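Local coordinates for protein gamma-glutamyl-gamma-aminobutyrate hydrolase PuuD (Escherichia coli, PDB 6VTV) that hydrolyses the gamma-glutamyl linkage of gamma-glutamyl-gamma-aminobutyrate to release 4-aminobutanoate and glutamate in the breakdown of putrescine, at residues S185-R199 / D206-P218. Sequence-based numbering, arbitrary orientation. Where two conformers were deposited one is given.
Sequences SLHGQGAKVVSPRLR and DGLVEAVSVINHP. With MN (manganese (II) ion), chain D.
His187 and Glu210 meet at a manganese ion, which bonds His187 NE2 and Glu210 OE2 at 2.2 Å each; the imidazole and carboxylate planes are turned 62° apart. Ser185 OG, a water, His145 and His161 complete the site. The imidazole is gripped at both nitrogens, since ND1 donates to Gln189 O at 2.8 Å, nearly in the ring plane, and this fixes its rotation. Leu208 CD2 lies in that plane too, against His187 CE1 at the ring edge (3.7 Å). Glu210 reaches the metal through a chain bent at chi2 (-95°), while its OE1 accepts a bond from the metal-bound water. Farther along, Ala191 CB abuts Val209 CB at 4.1 Å; here the backbones are too far apart to pair directly, and two waters bridge them, each linking an N-H of one to the C=O of the other. Strands 198-203 and 209-214 then form an antiparallel hairpin, Arg199 N donating to Ser213 O and Ser213 N to Arg199 O. On one face Leu198 forks its methyls, CD1 to Val214 CG2 (3.6 Å) and CD2 to Val212 CG2 (4.0 Å), beneath helix 119-127. On the other, in the conformer given, the Arg199 guanidinium lays one face over Ile215 CG1 and brings NH1 so close to Ser213 OG that a bond is doubtful; Glu201 is the hydroxyl's firmer partner. The contact thus joins a two-faced hairpin, apolar and polar, to a metal site beside Cys118, this peptidase C26 enzyme's predicted nucleophile; manganese occupying NE2 and Gln189 O holding ND1 probably keep His187 neutral.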
# COMPACT_ATOMS: atom_id res chain seq x y z
N SER B 185 10.83 -21.64 7.79
CA SER B 185 9.51 -22.05 8.25
C SER B 185 9.08 -21.14 9.38
O SER B 185 9.75 -21.08 10.42
CB SER B 185 9.51 -23.51 8.69
OG SER B 185 8.19 -24.02 8.83
N LEU B 186 7.97 -20.42 9.20
CA LEU B 186 7.44 -19.51 10.20
C LEU B 186 5.91 -19.57 10.20
O LEU B 186 5.22 -18.59 9.94
CB LEU B 186 7.92 -18.07 9.96
CG LEU B 186 9.42 -17.78 9.82
CD1 LEU B 186 9.84 -17.88 8.36
CD2 LEU B 186 9.75 -16.40 10.37
N HIS B 187 5.37 -20.75 10.49
CA HIS B 187 3.93 -20.93 10.45
C HIS B 187 3.49 -21.95 11.49
O HIS B 187 4.11 -23.01 11.64
CB HIS B 187 3.47 -21.37 9.05
CG HIS B 187 4.11 -22.64 8.57
ND1 HIS B 187 3.41 -23.82 8.45
CD2 HIS B 187 5.37 -22.90 8.17
CE1 HIS B 187 4.22 -24.76 8.00
NE2 HIS B 187 5.42 -24.23 7.82
N GLY B 188 2.42 -21.61 12.21
CA GLY B 188 1.82 -22.51 13.18
C GLY B 188 0.59 -23.20 12.63
O GLY B 188 0.03 -24.10 13.26
N GLN B 189 0.16 -22.76 11.45
CA GLN B 189 -0.94 -23.38 10.73
C GLN B 189 -0.42 -23.93 9.41
O GLN B 189 0.65 -23.54 8.93
CB GLN B 189 -2.09 -22.39 10.49
CG GLN B 189 -2.67 -21.80 11.76
CD GLN B 189 -4.05 -21.21 11.56
OE1 GLN B 189 -4.47 -20.94 10.44
NE2 GLN B 189 -4.77 -21.01 12.66
N GLY B 190 -1.19 -24.85 8.82
CA GLY B 190 -0.78 -25.46 7.57
C GLY B 190 -1.95 -26.12 6.89
O GLY B 190 -3.05 -26.21 7.43
N ALA B 191 -1.70 -26.58 5.66
CA ALA B 191 -2.74 -27.22 4.87
C ALA B 191 -3.15 -28.54 5.50
O ALA B 191 -2.29 -29.36 5.86
CB ALA B 191 -2.26 -27.44 3.44
N LYS B 192 -4.45 -28.75 5.65
CA LYS B 192 -4.98 -30.02 6.14
C LYS B 192 -5.55 -30.82 4.98
O LYS B 192 -4.96 -31.82 4.56
CB LYS B 192 -6.05 -29.78 7.21
CG LYS B 192 -6.60 -31.06 7.83
CD LYS B 192 -7.27 -30.79 9.16
CE LYS B 192 -8.44 -29.83 9.01
NZ LYS B 192 -9.04 -29.48 10.33
N VAL B 193 -6.69 -30.38 4.46
CA VAL B 193 -7.29 -30.96 3.26
C VAL B 193 -7.01 -30.01 2.10
O VAL B 193 -7.24 -28.80 2.20
CB VAL B 193 -8.80 -31.19 3.44
CG1 VAL B 193 -9.48 -31.33 2.09
CG2 VAL B 193 -9.04 -32.41 4.30
N VAL B 194 -6.51 -30.57 0.99
CA VAL B 194 -6.27 -29.81 -0.23
C VAL B 194 -7.30 -30.24 -1.26
O VAL B 194 -7.48 -31.44 -1.51
CB VAL B 194 -4.83 -30.02 -0.74
CG1 VAL B 194 -4.69 -29.50 -2.15
CG2 VAL B 194 -3.85 -29.32 0.19
N SER B 195 -7.98 -29.26 -1.85
CA SER B 195 -9.03 -29.54 -2.81
C SER B 195 -8.48 -30.25 -4.04
O SER B 195 -7.30 -30.10 -4.38
CB SER B 195 -9.72 -28.25 -3.23
OG SER B 195 -10.79 -28.49 -4.12
N PRO B 196 -9.30 -31.05 -4.73
CA PRO B 196 -8.88 -31.61 -6.02
C PRO B 196 -8.63 -30.55 -7.08
O PRO B 196 -8.01 -30.86 -8.11
CB PRO B 196 -10.04 -32.53 -6.41
CG PRO B 196 -11.20 -32.05 -5.60
CD PRO B 196 -10.62 -31.56 -4.31
N ARG B 197 -9.10 -29.31 -6.88
CA ARG B 197 -8.76 -28.22 -7.78
C ARG B 197 -7.28 -27.88 -7.72
O ARG B 197 -6.75 -27.31 -8.68
CB ARG B 197 -9.58 -26.97 -7.44
CG ARG B 197 -11.07 -27.11 -7.69
CD ARG B 197 -11.82 -25.90 -7.14
NE ARG B 197 -11.49 -24.68 -7.86
CZ ARG B 197 -11.83 -23.46 -7.45
NH1 ARG B 197 -12.51 -23.30 -6.32
NH2 ARG B 197 -11.48 -22.40 -8.17
N LEU B 198 -6.60 -28.22 -6.63
CA LEU B 198 -5.20 -27.90 -6.42
C LEU B 198 -4.34 -29.15 -6.59
O LEU B 198 -4.79 -30.27 -6.32
CB LEU B 198 -4.97 -27.32 -5.02
CG LEU B 198 -4.94 -25.80 -4.84
CD1 LEU B 198 -6.07 -25.15 -5.62
CD2 LEU B 198 -5.02 -25.44 -3.36
N ARG B 199 -3.11 -28.94 -7.04
CA ARG B 199 -2.12 -30.00 -7.16
C ARG B 199 -1.01 -29.76 -6.14
O ARG B 199 -0.56 -28.62 -5.96
CB ARG B 199 -1.54 -30.03 -8.58
CG ARG B 199 -0.16 -30.65 -8.71
CD ARG B 199 0.61 -30.05 -9.88
NE ARG B 199 -0.16 -30.07 -11.13
CZ ARG B 199 -0.61 -28.99 -11.75
NH1 ARG B 199 -0.39 -27.79 -11.25
NH2 ARG B 199 -1.29 -29.12 -12.88
N ASP B 206 7.71 -34.55 6.90
CA ASP B 206 6.64 -35.08 7.73
C ASP B 206 5.32 -35.23 6.97
O ASP B 206 4.30 -35.55 7.58
CB ASP B 206 6.43 -34.19 8.96
CG ASP B 206 6.21 -32.73 8.60
OD1 ASP B 206 6.11 -32.41 7.40
OD2 ASP B 206 6.14 -31.89 9.53
N GLY B 207 5.33 -35.00 5.66
CA GLY B 207 4.14 -35.13 4.85
C GLY B 207 3.31 -33.87 4.72
O GLY B 207 2.36 -33.86 3.91
N LEU B 208 3.62 -32.82 5.47
CA LEU B 208 2.85 -31.59 5.40
C LEU B 208 3.02 -30.92 4.04
O LEU B 208 4.15 -30.78 3.55
CB LEU B 208 3.27 -30.62 6.51
CG LEU B 208 2.45 -29.33 6.59
CD1 LEU B 208 1.11 -29.58 7.25
CD2 LEU B 208 3.22 -28.23 7.31
N VAL B 209 1.91 -30.51 3.44
CA VAL B 209 1.96 -29.83 2.15
C VAL B 209 2.56 -28.44 2.35
O VAL B 209 2.05 -27.64 3.14
CB VAL B 209 0.57 -29.75 1.52
CG1 VAL B 209 0.61 -28.89 0.27
CG2 VAL B 209 0.06 -31.15 1.19
N GLU B 210 3.66 -28.16 1.65
CA GLU B 210 4.35 -26.89 1.76
C GLU B 210 4.23 -26.04 0.50
O GLU B 210 4.69 -24.89 0.50
CB GLU B 210 5.83 -27.11 2.09
CG GLU B 210 6.09 -27.49 3.54
CD GLU B 210 6.45 -26.29 4.40
OE1 GLU B 210 6.96 -25.29 3.85
OE2 GLU B 210 6.21 -26.34 5.63
N ALA B 211 3.63 -26.56 -0.57
CA ALA B 211 3.45 -25.80 -1.80
C ALA B 211 2.34 -26.44 -2.62
O ALA B 211 2.24 -27.66 -2.69
CB ALA B 211 4.75 -25.75 -2.61
N VAL B 212 1.51 -25.59 -3.24
CA VAL B 212 0.39 -26.03 -4.06
C VAL B 212 0.34 -25.19 -5.32
O VAL B 212 0.98 -24.14 -5.43
CB VAL B 212 -0.96 -25.94 -3.31
CG1 VAL B 212 -1.02 -26.94 -2.18
CG2 VAL B 212 -1.19 -24.52 -2.80
N SER B 213 -0.44 -25.66 -6.29
CA SER B 213 -0.71 -24.89 -7.50
C SER B 213 -2.07 -25.28 -8.04
O SER B 213 -2.52 -26.41 -7.87
CB SER B 213 0.38 -25.09 -8.57
OG SER B 213 0.19 -26.31 -9.27
N VAL B 214 -2.73 -24.32 -8.69
CA VAL B 214 -4.07 -24.54 -9.22
C VAL B 214 -3.96 -25.26 -10.56
O VAL B 214 -3.28 -24.79 -11.47
CB VAL B 214 -4.84 -23.22 -9.37
CG1 VAL B 214 -6.15 -23.45 -10.11
CG2 VAL B 214 -5.11 -22.61 -8.00
N ILE B 215 -4.63 -26.41 -10.67
CA ILE B 215 -4.68 -27.13 -11.93
C ILE B 215 -5.49 -26.33 -12.94
O ILE B 215 -6.46 -25.65 -12.58
CB ILE B 215 -5.27 -28.54 -11.71
CG1 ILE B 215 -4.50 -29.28 -10.62
CG2 ILE B 215 -5.26 -29.34 -13.01
CD1 ILE B 215 -5.17 -30.55 -10.16
N ASN B 216 -5.08 -26.40 -14.21
CA ASN B 216 -5.75 -25.74 -15.32
C ASN B 216 -5.67 -24.22 -15.23
O ASN B 216 -6.45 -23.51 -15.88
CB ASN B 216 -7.21 -26.19 -15.46
CG ASN B 216 -7.33 -27.67 -15.76
OD1 ASN B 216 -6.54 -28.23 -16.52
ND2 ASN B 216 -8.32 -28.32 -15.16
N HIS B 217 -4.75 -23.69 -14.42
CA HIS B 217 -4.43 -22.28 -14.39
C HIS B 217 -2.98 -22.09 -14.82
O HIS B 217 -2.11 -22.87 -14.43
CB HIS B 217 -4.64 -21.69 -12.99
CG HIS B 217 -4.54 -20.20 -12.93
ND1 HIS B 217 -3.33 -19.53 -12.95
CD2 HIS B 217 -5.49 -19.24 -12.86
CE1 HIS B 217 -3.54 -18.23 -12.90
NE2 HIS B 217 -4.84 -18.02 -12.84
N PRO B 218 -2.69 -21.07 -15.64
CA PRO B 218 -1.31 -20.91 -16.14
C PRO B 218 -0.27 -20.81 -15.04
O PRO B 218 0.80 -21.41 -15.15
CB PRO B 218 -1.39 -19.62 -16.96
CG PRO B 218 -2.82 -19.50 -17.35
CD PRO B 218 -3.60 -20.06 -16.21
MN MN D . 7.27 -25.32 7.25
O HOH W 1 -0.57 -31.05 4.42
O HOH W 2 0.89 -26.02 4.84
O HOH W 3 -8.00 -26.48 -10.72
O HOH W 4 -1.02 -25.92 -13.62
O HOH W 5 7.80 -23.73 5.68